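Local atomic coordinates of Uly1 (Catenovulum maritimum, PDB entry 7DRQ), a protein that cleaves the marine polysaccharide ulvan as a calcium-binding ulvan lyase of polysaccharide lyase family 24, probably by beta-elimination. Residues K3-I8 with D453-Y458; G221-G226 with Q278-L283; S245-G250 with K258-Y263. All blocks are in the same frame, centred on the assembly; numbering follows the deposited sequence.

Contact 1 of 3, residues K3-I8 with D453-Y458; sequences KLEHEI and DGKLYY
With CG of Glu5 set anti to its carbonyl carbon (chi1 -64°) and CG of Lys455 turned the same way (chi1 -59°), both side chains run out extended and meet across the strand that separates them. They cross at about a right angle, and the contact comes down to their charged ends. NZ of Lys455 lies 2.7 Å from OE1 of Glu5, a hydrogen-bonded salt bridge that uses the syn lone pair of OE1. OE2 of Glu5 is 3.9 Å from the same NZ, so the ammonium group grips one oxygen and does not straddle the carboxylate. That second oxygen is taken by ND2 of Asn478, on the intervening strand 469-478, whose side chain Lys455 also touches.

The backbones stay well apart, CA of Glu5 and CA of Lys455 being 9.6 Å from each other. Strand 3-15 has a classic beta bulge here, Glu5 and His6 together standing opposite Ile476 of the middle strand. Little surface is buried, about 75 Å². The link is therefore mainly electrostatic: opposite charges joined over a neighbouring strand, with each carboxylate oxygen of Glu5 given a separate donor, which should help fix the rotation of that group.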
ATOM      1  N   LYS A   3      -3.987 -21.578  13.686  1.00 19.16           N
ATOM      2  CA  LYS A   3      -3.306 -22.739  13.122  1.00 22.46           C
ATOM      3  C   LYS A   3      -2.780 -22.427  11.729  1.00 17.73           C
ATOM      4  O   LYS A   3      -3.515 -21.896  10.891  1.00 17.51           O
ATOM      5  CB  LYS A   3      -4.263 -23.940  13.064  1.00 23.92           C
ATOM      6  CG  LYS A   3      -3.615 -25.281  12.770  1.00 34.59           C
ATOM      7  CD  LYS A   3      -4.679 -26.381  12.672  1.00 39.08           C
ATOM      8  CE  LYS A   3      -4.979 -26.755  11.223  1.00 41.51           C
ATOM      9  NZ  LYS A   3      -6.414 -27.138  11.012  1.00 40.81           N
ATOM     10  N   LEU A   4      -1.514 -22.767  11.487  1.00 16.06           N
ATOM     11  CA  LEU A   4      -0.975 -22.742  10.133  1.00 14.68           C
ATOM     12  C   LEU A   4      -1.606 -23.870   9.324  1.00 19.14           C
ATOM     13  O   LEU A   4      -1.505 -25.043   9.706  1.00 18.08           O
ATOM     14  CB  LEU A   4       0.547 -22.888  10.167  1.00 15.66           C
ATOM     15  CG  LEU A   4       1.281 -22.954   8.817  1.00 18.30           C
ATOM     16  CD1 LEU A   4       1.015 -21.692   7.971  1.00 16.88           C
ATOM     17  CD2 LEU A   4       2.774 -23.137   9.018  1.00 16.07           C
ATOM     18  N   GLU A   5      -2.249 -23.527   8.207  1.00 14.26           N
ATOM     19  CA  GLU A   5      -2.933 -24.512   7.373  1.00 18.13           C
ATOM     20  C   GLU A   5      -2.168 -24.884   6.110  1.00 22.49           C
ATOM     21  O   GLU A   5      -2.208 -26.046   5.695  1.00 20.06           O
ATOM     22  CB  GLU A   5      -4.317 -24.007   6.967  1.00 15.16           C
ATOM     23  CG  GLU A   5      -5.255 -23.807   8.141  1.00 22.65           C
ATOM     24  CD  GLU A   5      -6.681 -23.570   7.708  1.00 21.93           C
ATOM     25  OE1 GLU A   5      -6.888 -23.033   6.597  1.00 21.71           O
ATOM     26  OE2 GLU A   5      -7.593 -23.920   8.483  1.00 27.07           O
ATOM     27  N   HIS A   6      -1.495 -23.927   5.473  1.00 17.53           N
ATOM     28  CA  HIS A   6      -0.823 -24.174   4.206  1.00 18.21           C
ATOM     29  C   HIS A   6       0.445 -23.339   4.120  1.00 19.13           C
ATOM     30  O   HIS A   6       0.489 -22.210   4.615  1.00 16.16           O
ATOM     31  CB  HIS A   6      -1.738 -23.857   3.017  1.00 16.86           C
ATOM     32  CG  HIS A   6      -2.991 -24.678   2.989  1.00 22.92           C
ATOM     33  ND1 HIS A   6      -4.211 -24.196   3.412  1.00 20.53           N
ATOM     34  CD2 HIS A   6      -3.207 -25.957   2.600  1.00 21.72           C
ATOM     35  CE1 HIS A   6      -5.126 -25.143   3.283  1.00 18.88           C
ATOM     36  NE2 HIS A   6      -4.542 -26.223   2.796  1.00 24.13           N
ATOM     37  N   GLU A   7       1.469 -23.897   3.477  1.00 15.62           N
ATOM     38  CA  GLU A   7       2.710 -23.178   3.208  1.00 15.22           C
ATOM     39  C   GLU A   7       3.134 -23.518   1.787  1.00 20.21           C
ATOM     40  O   GLU A   7       3.351 -24.692   1.474  1.00 20.29           O
ATOM     41  CB  GLU A   7       3.791 -23.556   4.219  1.00 18.91           C
ATOM     42  CG  GLU A   7       5.086 -22.820   4.017  1.00 24.63           C
ATOM     43  CD  GLU A   7       5.873 -22.700   5.298  1.00 30.52           C
ATOM     44  OE1 GLU A   7       6.655 -21.742   5.401  1.00 21.49           O
ATOM     45  OE2 GLU A   7       5.711 -23.573   6.193  1.00 35.57           O
ATOM     46  N   ILE A   8       3.231 -22.502   0.929  1.00 16.21           N
ATOM     47  CA  ILE A   8       3.324 -22.671  -0.516  1.00 14.10           C
ATOM     48  C   ILE A   8       4.485 -21.836  -1.031  1.00 13.65           C
ATOM     49  O   ILE A   8       4.529 -20.626  -0.802  1.00 16.11           O
ATOM     50  CB  ILE A   8       2.018 -22.242  -1.215  1.00 18.78           C
ATOM     51  CG1 ILE A   8       0.828 -23.016  -0.657  1.00 21.89           C
ATOM     52  CG2 ILE A   8       2.120 -22.414  -2.725  1.00 23.27           C
ATOM     53  CD1 ILE A   8      -0.194 -22.119   0.007  1.00 17.90           C
ATOM     54  N   ASP A 453     -11.756 -13.502   5.049  1.00 17.03           N
ATOM     55  CA  ASP A 453     -12.650 -14.573   5.495  1.00 20.03           C
ATOM     56  C   ASP A 453     -12.075 -15.328   6.691  1.00 19.27           C
ATOM     57  O   ASP A 453     -12.004 -16.556   6.705  1.00 20.39           O
ATOM     58  CB  ASP A 453     -12.953 -15.529   4.343  1.00 20.95           C
ATOM     59  CG  ASP A 453     -14.282 -16.247   4.513  1.00 36.25           C
ATOM     60  OD1 ASP A 453     -15.002 -15.940   5.489  1.00 36.71           O
ATOM     61  OD2 ASP A 453     -14.604 -17.116   3.669  1.00 35.23           O
ATOM     62  N   GLY A 454     -11.650 -14.576   7.701  1.00 17.46           N
ATOM     63  CA  GLY A 454     -11.155 -15.186   8.918  1.00 19.53           C
ATOM     64  C   GLY A 454      -9.803 -15.855   8.822  1.00 16.46           C
ATOM     65  O   GLY A 454      -9.412 -16.551   9.762  1.00 17.74           O
ATOM     66  N   LYS A 455      -9.071 -15.671   7.724  1.00 15.92           N
ATOM     67  CA  LYS A 455      -7.743 -16.259   7.589  1.00 14.97           C
ATOM     68  C   LYS A 455      -6.716 -15.186   7.256  1.00 13.61           C
ATOM     69  O   LYS A 455      -7.030 -14.161   6.639  1.00 15.16           O
ATOM     70  CB  LYS A 455      -7.717 -17.357   6.518  1.00 13.62           C
ATOM     71  CG  LYS A 455      -8.694 -18.510   6.825  1.00 16.76           C
ATOM     72  CD  LYS A 455      -8.494 -19.683   5.894  1.00 20.19           C
ATOM     73  CE  LYS A 455      -9.445 -20.818   6.248  1.00 24.29           C
ATOM     74  NZ  LYS A 455      -9.129 -22.038   5.457  1.00 27.73           N
ATOM     75  N   LEU A 456      -5.484 -15.452   7.684  1.00 13.41           N
ATOM     76  CA  LEU A 456      -4.325 -14.603   7.437  1.00 13.79           C
ATOM     77  C   LEU A 456      -3.542 -15.194   6.267  1.00 12.82           C
ATOM     78  O   LEU A 456      -3.120 -16.355   6.320  1.00 13.77           O
ATOM     79  CB  LEU A 456      -3.446 -14.510   8.691  1.00 13.01           C
ATOM     80  CG  LEU A 456      -1.938 -14.228   8.552  1.00 13.07           C
ATOM     81  CD1 LEU A 456      -1.711 -12.870   7.919  1.00 12.84           C
ATOM     82  CD2 LEU A 456      -1.201 -14.303   9.904  1.00 14.48           C
ATOM     83  N   TYR A 457      -3.397 -14.414   5.204  1.00 11.10           N
ATOM     84  CA  TYR A 457      -2.589 -14.768   4.044  1.00 10.79           C
ATOM     85  C   TYR A 457      -1.301 -13.976   4.166  1.00 10.77           C
ATOM     86  O   TYR A 457      -1.306 -12.748   4.033  1.00 10.87           O
ATOM     87  CB  TYR A 457      -3.338 -14.456   2.743  1.00 10.41           C
ATOM     88  CG  TYR A 457      -4.556 -15.337   2.579  1.00  8.81           C
ATOM     89  CD1 TYR A 457      -5.730 -15.075   3.287  1.00 11.26           C
ATOM     90  CD2 TYR A 457      -4.520 -16.464   1.755  1.00 14.29           C
ATOM     91  CE1 TYR A 457      -6.839 -15.896   3.163  1.00 14.08           C
ATOM     92  CE2 TYR A 457      -5.628 -17.304   1.634  1.00 14.03           C
ATOM     93  CZ  TYR A 457      -6.783 -17.010   2.338  1.00 13.43           C
ATOM     94  OH  TYR A 457      -7.886 -17.831   2.218  1.00 14.82           O
ATOM     95  N   TYR A 458      -0.207 -14.669   4.484  1.00  9.20           N
ATOM     96  CA  TYR A 458       1.071 -14.021   4.770  1.00  9.67           C
ATOM     97  C   TYR A 458       1.995 -14.281   3.593  1.00 12.65           C
ATOM     98  O   TYR A 458       2.374 -15.426   3.339  1.00 11.24           O
ATOM     99  CB  TYR A 458       1.669 -14.556   6.074  1.00 10.08           C
ATOM    100  CG  TYR A 458       2.503 -13.565   6.848  1.00 10.30           C
ATOM    101  CD1 TYR A 458       2.795 -12.307   6.338  1.00 11.19           C
ATOM    102  CD2 TYR A 458       3.015 -13.906   8.106  1.00  9.92           C
ATOM    103  CE1 TYR A 458       3.552 -11.406   7.067  1.00 12.78           C
ATOM    104  CE2 TYR A 458       3.770 -13.020   8.833  1.00 13.01           C
ATOM    105  CZ  TYR A 458       4.047 -11.778   8.317  1.00 12.39           C
ATOM    106  OH  TYR A 458       4.804 -10.913   9.074  1.00 12.68           O
TER

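Contact 2 of 3, residues G221-G226 with Q278-L283; sequences GSSHDG and QRRFNL. With CA (calcium ion), chain E.
Next to a calcium site, the turn leading into strand 225-234 meets the loop that follows strand 272-280 through the amide of Asn282. Its ND2 donates to the backbone O of Ser223 at 2.9 Å, a fairly straight bond (160° at the hydrogen) that lies close to the amide plane. The same amide sits against the ring of His224, CG of Asn282 being 3.4 Å from ND1 of His224, with the two planes 28° apart.

Water ties the rest together. One molecule donates to OD1 of Asn282 at 2.7 Å, accepts from NH1 of Arg280 in the guanidinium plane, and hydrogen-bonds OG of Ser223. A second accepts from ND2 of Asn282 and lies 2.8 Å from O of His224, to which it probably donates. Both ends of the amide are thus engaged, which fixes which way round it lies. NE of Arg280 is bonded to Gln290.

One residue beyond Asn282, O of Leu283 binds the calcium at 2.3 Å, with OD1 of Asp285, O of Phe287 and four waters. A hairpin turn between strands 214-220 and 225-234 of one sheet thus meets the calcium-binding loop of the next, consistent with neighbouring beta-propeller blades.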
ATOM      1  N   GLY A 221       0.393  14.265  -6.464  1.00 11.03           N
ATOM      2  CA  GLY A 221       1.119  15.487  -6.166  1.00 14.52           C
ATOM      3  C   GLY A 221       2.500  15.224  -5.607  1.00 14.85           C
ATOM      4  O   GLY A 221       3.205  14.318  -6.062  1.00 17.61           O
ATOM      5  N   SER A 222       2.895  16.005  -4.612  1.00 14.32           N
ATOM      6  CA  SER A 222       4.240  15.957  -4.057  1.00 16.04           C
ATOM      7  C   SER A 222       4.158  15.942  -2.540  1.00 14.39           C
ATOM      8  O   SER A 222       3.084  16.090  -1.953  1.00 15.81           O
ATOM      9  CB  SER A 222       5.057  17.163  -4.519  1.00 18.10           C
ATOM     10  OG  SER A 222       4.614  18.319  -3.830  1.00 14.90           O
ATOM     11  N   SER A 223       5.326  15.815  -1.900  1.00 14.98           N
ATOM     12  CA  SER A 223       5.400  15.917  -0.448  1.00 15.81           C
ATOM     13  C   SER A 223       5.135  17.327   0.072  1.00 16.30           C
ATOM     14  O   SER A 223       4.996  17.495   1.289  1.00 16.10           O
ATOM     15  CB  SER A 223       6.772  15.439   0.035  1.00 13.20           C
ATOM     16  OG  SER A 223       7.771  16.358  -0.368  1.00 15.77           O
ATOM     17  N   HIS A 224       5.066  18.341  -0.796  1.00 13.28           N
ATOM     18  CA  HIS A 224       4.684  19.689  -0.374  1.00 13.95           C
ATOM     19  C   HIS A 224       3.248  20.047  -0.730  1.00 15.23           C
ATOM     20  O   HIS A 224       2.723  21.030  -0.199  1.00 14.38           O
ATOM     21  CB  HIS A 224       5.624  20.730  -0.986  1.00 13.64           C
ATOM     22  CG  HIS A 224       7.029  20.611  -0.501  1.00 17.35           C
ATOM     23  ND1 HIS A 224       7.517  21.352   0.553  1.00 20.27           N
ATOM     24  CD2 HIS A 224       8.050  19.829  -0.919  1.00 13.20           C
ATOM     25  CE1 HIS A 224       8.781  21.024   0.767  1.00 15.33           C
ATOM     26  NE2 HIS A 224       9.129  20.112  -0.120  1.00 20.14           N
ATOM     27  N   ASP A 225       2.602  19.263  -1.595  1.00 11.95           N
ATOM     28  CA  ASP A 225       1.263  19.588  -2.093  1.00 14.35           C
ATOM     29  C   ASP A 225       0.702  18.266  -2.624  1.00 12.21           C
ATOM     30  O   ASP A 225       0.928  17.912  -3.782  1.00 12.74           O
ATOM     31  CB  ASP A 225       1.315  20.653  -3.175  1.00 13.15           C
ATOM     32  CG  ASP A 225      -0.058  21.189  -3.563  1.00 16.08           C
ATOM     33  OD1 ASP A 225      -1.025  21.039  -2.789  1.00 14.79           O
ATOM     34  OD2 ASP A 225      -0.169  21.778  -4.662  1.00 13.19           O
ATOM     35  N   GLY A 226       0.014  17.534  -1.758  1.00 12.82           N
ATOM     36  CA  GLY A 226      -0.412  16.184  -2.091  1.00 13.62           C
ATOM     37  C   GLY A 226      -1.824  15.902  -1.619  1.00 12.41           C
ATOM     38  O   GLY A 226      -2.277  16.419  -0.598  1.00 12.63           O
ATOM     39  N   GLN A 278      -1.715  11.016   8.478  1.00 10.71           N
ATOM     40  CA  GLN A 278      -0.977  12.106   9.093  1.00  8.23           C
ATOM     41  C   GLN A 278      -0.647  13.138   8.021  1.00 10.68           C
ATOM     42  O   GLN A 278      -0.745  12.874   6.823  1.00 12.31           O
ATOM     43  CB  GLN A 278       0.296  11.584   9.795  1.00 10.89           C
ATOM     44  CG  GLN A 278      -0.048  10.455  10.770  1.00  8.80           C
ATOM     45  CD  GLN A 278       1.105  10.045  11.673  1.00 10.38           C
ATOM     46  OE1 GLN A 278       1.984   9.273  11.275  1.00 10.39           O
ATOM     47  NE2 GLN A 278       1.102  10.554  12.900  1.00 10.04           N
ATOM     48  N   ARG A 279      -0.260  14.327   8.457  1.00  9.57           N
ATOM     49  CA  ARG A 279      -0.112  15.469   7.567  1.00 10.92           C
ATOM     50  C   ARG A 279       1.354  15.891   7.531  1.00 12.49           C
ATOM     51  O   ARG A 279       2.044  15.832   8.548  1.00 12.89           O
ATOM     52  CB  ARG A 279      -1.001  16.632   8.041  1.00 12.11           C
ATOM     53  CG  ARG A 279      -0.592  18.001   7.487  1.00 10.98           C
ATOM     54  CD  ARG A 279      -1.500  19.127   8.009  1.00 11.78           C
ATOM     55  NE  ARG A 279      -1.364  19.309   9.452  1.00 13.68           N
ATOM     56  CZ  ARG A 279      -2.256  19.949  10.212  1.00 15.94           C
ATOM     57  NH1 ARG A 279      -3.328  20.484   9.648  1.00 11.95           N
ATOM     58  NH2 ARG A 279      -2.045  20.096  11.519  1.00 10.97           N
ATOM     59  N   ARG A 280       1.851  16.286   6.360  1.00 11.77           N
ATOM     60  CA  ARG A 280       3.148  16.940   6.286  1.00 10.91           C
ATOM     61  C   ARG A 280       2.904  18.374   5.852  1.00 11.94           C
ATOM     62  O   ARG A 280       2.423  18.614   4.741  1.00 11.12           O
ATOM     63  CB  ARG A 280       4.124  16.255   5.324  1.00 14.01           C
ATOM     64  CG  ARG A 280       5.518  16.914   5.371  1.00 10.33           C
ATOM     65  CD  ARG A 280       6.548  16.217   4.468  1.00 13.45           C
ATOM     66  NE  ARG A 280       6.776  14.821   4.839  1.00 13.08           N
ATOM     67  CZ  ARG A 280       7.658  14.022   4.245  1.00 16.17           C
ATOM     68  NH1 ARG A 280       8.430  14.488   3.273  1.00 14.06           N
ATOM     69  NH2 ARG A 280       7.780  12.754   4.632  1.00 15.49           N
ATOM     70  N   PHE A 281       3.235  19.316   6.679  1.00 12.19           N
ATOM     71  CA  PHE A 281       3.025  20.707   6.372  1.00 13.16           C
ATOM     72  C   PHE A 281       4.269  21.403   5.816  1.00 13.98           C
ATOM     73  O   PHE A 281       4.150  22.395   5.227  1.00 13.09           O
ATOM     74  CB  PHE A 281       2.655  21.488   7.651  1.00 12.12           C
ATOM     75  CG  PHE A 281       1.268  22.021   7.710  1.00 15.73           C
ATOM     76  CD1 PHE A 281       0.697  22.643   6.664  1.00 15.97           C
ATOM     77  CD2 PHE A 281       0.548  21.958   8.886  1.00 23.52           C
ATOM     78  CE1 PHE A 281      -0.570  23.131   6.736  1.00 16.73           C
ATOM     79  CE2 PHE A 281      -0.723  22.477   8.978  1.00 27.35           C
ATOM     80  CZ  PHE A 281      -1.284  23.073   7.879  1.00 26.80           C
ATOM     81  N   ASN A 282       5.435  20.872   6.100  1.00 11.77           N
ATOM     82  CA  ASN A 282       6.683  21.495   5.674  1.00 11.93           C
ATOM     83  C   ASN A 282       6.801  22.919   6.184  1.00 13.90           C
ATOM     84  O   ASN A 282       7.389  23.778   5.524  1.00 14.06           O
ATOM     85  CB  ASN A 282       6.836  21.464   4.159  1.00 14.53           C
ATOM     86  CG  ASN A 282       6.694  20.063   3.597  1.00 11.90           C
ATOM     87  OD1 ASN A 282       7.604  19.234   3.725  1.00 13.79           O
ATOM     88  ND2 ASN A 282       5.552  19.796   2.977  1.00 12.22           N
ATOM     89  N   LEU A 283       6.235  23.184   7.336  1.00 14.27           N
ATOM     90  CA  LEU A 283       6.550  24.425   8.027  1.00 12.46           C
ATOM     91  C   LEU A 283       7.909  24.311   8.703  1.00 17.65           C
ATOM     92  O   LEU A 283       8.288  23.232   9.168  1.00 13.70           O
ATOM     93  CB  LEU A 283       5.506  24.723   9.087  1.00 10.29           C
ATOM     94  CG  LEU A 283       4.095  25.019   8.618  1.00 11.30           C
ATOM     95  CD1 LEU A 283       3.131  24.738   9.761  1.00 15.31           C
ATOM     96  CD2 LEU A 283       4.017  26.475   8.177  1.00 15.71           C
TER
HETATM   97 CA    CA E 603       8.294  20.926   9.493  1.00 30.00          CA
HETATM   98  O   HOH W   1       8.667  17.309   2.151  1.00 15.32           O
HETATM   99  O   HOH W   2       3.658  21.856   2.321  1.00 15.84           O
HETATM  100  O   HOH W   3       7.515  19.098   7.954  1.00 14.50           O
HETATM  101  O   HOH W   4       5.826  21.067   9.528  1.00 13.94           O
HETATM  102  O   HOH W   5      10.618  21.652  10.238  1.00 16.29           O
HETATM  103  O   HOH W   6       9.475  21.090   7.515  1.00 16.39           O

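Contact 3 of 3, residues S245-G250 with K258-Y263; sequences SFNVLG and KNWSIY
The amide of Asn247 lies over one face of the Trp260 indole, the two side chains coming from opposite directions with their planes 37° apart. ND2 of Asn247 stands 3.5 Å above the ring plane, displaced toward the rim, and is nearest to CH2 of Trp260 on the six-membered ring. CB of Asn247 also comes near, 3.9 Å from the same CH2 of Trp260. Trp260 reaches this place with CG between its own backbone N and carbonyl carbon (chi1 54°), and Asn247 adopts the matching torsion (chi1 67°). The polar ends are held from outside: OD1 of Asn247 accepts from N of Val228, ND2 donates to O of Gly226, and NE1 of Trp260 donates to O of Val320.

The side chains of Asn247 and Ile262 run antiparallel past one another, with OD1 of Asn247 3.7 Å from CD1 of Ile262. That methyl also meets the Phe246 ring, 4.0 Å from CD2 of Phe246, where the two side chains cross at about a right angle. Trp307 packs edge-to-face with Phe246. The segments belong to the connection from strand 239-245, an outer strand of one four-stranded antiparallel sheet, to strand 261-269 of the next, a blade-to-blade passage consistent with a BNR-repeat beta-propeller.

Over the same indole face, again toward its rim, sits a water within hydrogen-bonding distance of O of Val248 (2.7 Å) and O of Trp260, probably donating to them and so bridging the two backbones. Farther along, OD1 of Asn259 is 3.2 Å from C of Gly250 and accepts from N of Gly252, while N of Gly250 donates to OD1 of Asp225.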
ATOM      1  N   SER A 245     -11.253  13.693  -5.308  1.00 13.84           N
ATOM      2  CA  SER A 245     -10.300  14.125  -4.293  1.00 12.11           C
ATOM      3  C   SER A 245     -10.875  13.978  -2.891  1.00 12.07           C
ATOM      4  O   SER A 245     -11.938  14.534  -2.583  1.00 14.29           O
ATOM      5  CB  SER A 245      -9.924  15.591  -4.525  1.00 14.42           C
ATOM      6  OG  SER A 245      -9.342  15.745  -5.793  1.00 13.56           O
ATOM      7  N   PHE A 246     -10.164  13.254  -2.026  1.00 10.21           N
ATOM      8  CA  PHE A 246     -10.509  13.299  -0.612  1.00  9.18           C
ATOM      9  C   PHE A 246     -10.156  14.656  -0.008  1.00 12.09           C
ATOM     10  O   PHE A 246     -10.923  15.205   0.795  1.00 11.38           O
ATOM     11  CB  PHE A 246      -9.799  12.197   0.179  1.00 12.44           C
ATOM     12  CG  PHE A 246      -9.912  12.407   1.660  1.00 11.74           C
ATOM     13  CD1 PHE A 246     -11.090  12.099   2.314  1.00 13.32           C
ATOM     14  CD2 PHE A 246      -8.891  13.014   2.375  1.00 10.03           C
ATOM     15  CE1 PHE A 246     -11.236  12.347   3.663  1.00 10.38           C
ATOM     16  CE2 PHE A 246      -9.033  13.268   3.733  1.00 12.56           C
ATOM     17  CZ  PHE A 246     -10.207  12.931   4.372  1.00  9.73           C
ATOM     18  N   ASN A 247      -8.987  15.188  -0.357  1.00  9.63           N
ATOM     19  CA  ASN A 247      -8.545  16.509   0.064  1.00  9.32           C
ATOM     20  C   ASN A 247      -8.042  17.264  -1.159  1.00 12.59           C
ATOM     21  O   ASN A 247      -7.732  16.678  -2.202  1.00 13.86           O
ATOM     22  CB  ASN A 247      -7.462  16.429   1.172  1.00 12.76           C
ATOM     23  CG  ASN A 247      -6.146  15.828   0.684  1.00 11.72           C
ATOM     24  OD1 ASN A 247      -6.099  14.687   0.224  1.00 11.48           O
ATOM     25  ND2 ASN A 247      -5.073  16.598   0.791  1.00 11.30           N
ATOM     26  N   VAL A 248      -7.986  18.593  -1.040  1.00 13.19           N
ATOM     27  CA  VAL A 248      -7.634  19.422  -2.185  1.00 13.48           C
ATOM     28  C   VAL A 248      -6.125  19.419  -2.410  1.00 12.41           C
ATOM     29  O   VAL A 248      -5.324  19.095  -1.528  1.00 13.55           O
ATOM     30  CB  VAL A 248      -8.146  20.860  -1.998  1.00 14.62           C
ATOM     31  CG1 VAL A 248      -9.640  20.870  -1.685  1.00 13.96           C
ATOM     32  CG2 VAL A 248      -7.346  21.558  -0.886  1.00 13.35           C
ATOM     33  N   LEU A 249      -5.737  19.807  -3.618  1.00 13.96           N
ATOM     34  CA  LEU A 249      -4.402  20.338  -3.836  1.00 14.32           C
ATOM     35  C   LEU A 249      -4.461  21.854  -3.726  1.00 12.07           C
ATOM     36  O   LEU A 249      -5.526  22.469  -3.863  1.00 15.94           O
ATOM     37  CB  LEU A 249      -3.847  19.925  -5.199  1.00 15.42           C
ATOM     38  CG  LEU A 249      -3.551  18.435  -5.404  1.00 14.59           C
ATOM     39  CD1 LEU A 249      -3.314  18.130  -6.864  1.00 13.38           C
ATOM     40  CD2 LEU A 249      -2.354  17.989  -4.557  1.00 12.40           C
ATOM     41  N   GLY A 250      -3.310  22.453  -3.442  1.00 14.38           N
ATOM     42  CA  GLY A 250      -3.253  23.901  -3.280  1.00 13.41           C
ATOM     43  C   GLY A 250      -4.083  24.409  -2.121  1.00 13.59           C
ATOM     44  O   GLY A 250      -4.734  25.455  -2.234  1.00 16.03           O
ATOM     45  N   LYS A 258      -1.455  27.023   4.443  1.00 12.86           N
ATOM     46  CA  LYS A 258      -0.350  26.603   3.593  1.00 13.62           C
ATOM     47  C   LYS A 258      -0.773  25.318   2.900  1.00 14.41           C
ATOM     48  O   LYS A 258      -1.661  24.608   3.378  1.00 13.72           O
ATOM     49  CB  LYS A 258       0.926  26.377   4.424  1.00 15.82           C
ATOM     50  CG  LYS A 258       2.190  26.012   3.660  1.00 22.37           C
ATOM     51  CD  LYS A 258       3.243  25.544   4.634  1.00 13.17           C
ATOM     52  CE  LYS A 258       4.600  25.267   3.977  1.00 19.21           C
ATOM     53  NZ  LYS A 258       4.530  24.371   2.809  1.00 28.73           N
ATOM     54  N   ASN A 259      -0.134  25.027   1.770  1.00 13.71           N
ATOM     55  CA  ASN A 259      -0.277  23.710   1.165  1.00 12.82           C
ATOM     56  C   ASN A 259       0.191  22.630   2.139  1.00 12.58           C
ATOM     57  O   ASN A 259       1.015  22.874   3.016  1.00 12.47           O
ATOM     58  CB  ASN A 259       0.546  23.620  -0.120  1.00 13.92           C
ATOM     59  CG  ASN A 259      -0.004  24.487  -1.242  1.00 11.57           C
ATOM     60  OD1 ASN A 259      -1.124  25.007  -1.171  1.00 12.32           O
ATOM     61  ND2 ASN A 259       0.798  24.651  -2.285  1.00 14.92           N
ATOM     62  N   TRP A 260      -0.336  21.413   1.971  1.00 10.80           N
ATOM     63  CA  TRP A 260       0.125  20.284   2.777  1.00 11.40           C
ATOM     64  C   TRP A 260       0.029  19.019   1.939  1.00  9.23           C
ATOM     65  O   TRP A 260      -0.508  19.028   0.832  1.00 11.23           O
ATOM     66  CB  TRP A 260      -0.673  20.147   4.083  1.00 11.45           C
ATOM     67  CG  TRP A 260      -2.183  20.067   3.940  1.00 11.91           C
ATOM     68  CD1 TRP A 260      -3.044  21.093   3.640  1.00 12.77           C
ATOM     69  CD2 TRP A 260      -3.004  18.899   4.107  1.00 12.89           C
ATOM     70  NE1 TRP A 260      -4.342  20.633   3.612  1.00 13.26           N
ATOM     71  CE2 TRP A 260      -4.344  19.290   3.890  1.00 12.32           C
ATOM     72  CE3 TRP A 260      -2.735  17.563   4.414  1.00 13.36           C
ATOM     73  CZ2 TRP A 260      -5.410  18.393   3.984  1.00 12.47           C
ATOM     74  CZ3 TRP A 260      -3.801  16.671   4.495  1.00 11.45           C
ATOM     75  CH2 TRP A 260      -5.114  17.088   4.277  1.00 12.89           C
ATOM     76  N   SER A 261       0.594  17.930   2.467  1.00 10.43           N
ATOM     77  CA  SER A 261       0.567  16.623   1.823  1.00 10.13           C
ATOM     78  C   SER A 261       0.081  15.585   2.828  1.00 10.70           C
ATOM     79  O   SER A 261       0.172  15.774   4.043  1.00 13.61           O
ATOM     80  CB  SER A 261       1.950  16.236   1.284  1.00 14.30           C
ATOM     81  OG  SER A 261       1.839  15.138   0.387  1.00 22.12           O
ATOM     82  N   ILE A 262      -0.428  14.472   2.316  1.00 11.86           N
ATOM     83  CA  ILE A 262      -1.224  13.548   3.113  1.00 11.48           C
ATOM     84  C   ILE A 262      -0.561  12.176   3.094  1.00 13.17           C
ATOM     85  O   ILE A 262      -0.194  11.668   2.028  1.00 12.79           O
ATOM     86  CB  ILE A 262      -2.680  13.498   2.605  1.00 14.40           C
ATOM     87  CG1 ILE A 262      -3.516  12.478   3.388  1.00 13.40           C
ATOM     88  CG2 ILE A 262      -2.728  13.238   1.082  1.00 11.68           C
ATOM     89  CD1 ILE A 262      -5.015  12.678   3.177  1.00 10.47           C
ATOM     90  N   TYR A 263      -0.373  11.601   4.284  1.00 13.06           N
ATOM     91  CA  TYR A 263       0.369  10.356   4.480  1.00 13.98           C
ATOM     92  C   TYR A 263      -0.563   9.395   5.207  1.00 12.21           C
ATOM     93  O   TYR A 263      -0.691   9.458   6.433  1.00 13.26           O
ATOM     94  CB  TYR A 263       1.663  10.603   5.269  1.00 12.51           C
ATOM     95  CG  TYR A 263       2.698  11.318   4.442  1.00 14.92           C
ATOM     96  CD1 TYR A 263       2.606  12.686   4.213  1.00 12.34           C
ATOM     97  CD2 TYR A 263       3.754  10.624   3.862  1.00 17.46           C
ATOM     98  CE1 TYR A 263       3.541  13.341   3.435  1.00 14.19           C
ATOM     99  CE2 TYR A 263       4.695  11.273   3.084  1.00 14.35           C
ATOM    100  CZ  TYR A 263       4.578  12.628   2.874  1.00 16.23           C
ATOM    101  OH  TYR A 263       5.501  13.278   2.100  1.00 15.32           O
TER
HETATM  102  O   HOH W   7      -3.446  19.159   0.434  1.00 15.77           O

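Contacts 2 and 3 are neighbours, their centres 7 Å apart; the centre of contact 1 is about 38 Å from each of theirs, on the opposite side of the chain's centre. In sequence they are nested: contact 3 falls inside the loop closed by contact 2, and both inside the long loop closed by contact 1. Strands 261-269 and 272-280, consecutive and paired in one antiparallel sheet, join contacts 2 and 3, which lie where two successive sheets meet. Contact 1 joins strands 3-15 and 455-462 over the intervening 469-478; this pairing of N-terminal strand 3-15 with C-terminal strand 469-478 is consistent with the velcro-like ring closure of beta-propellers.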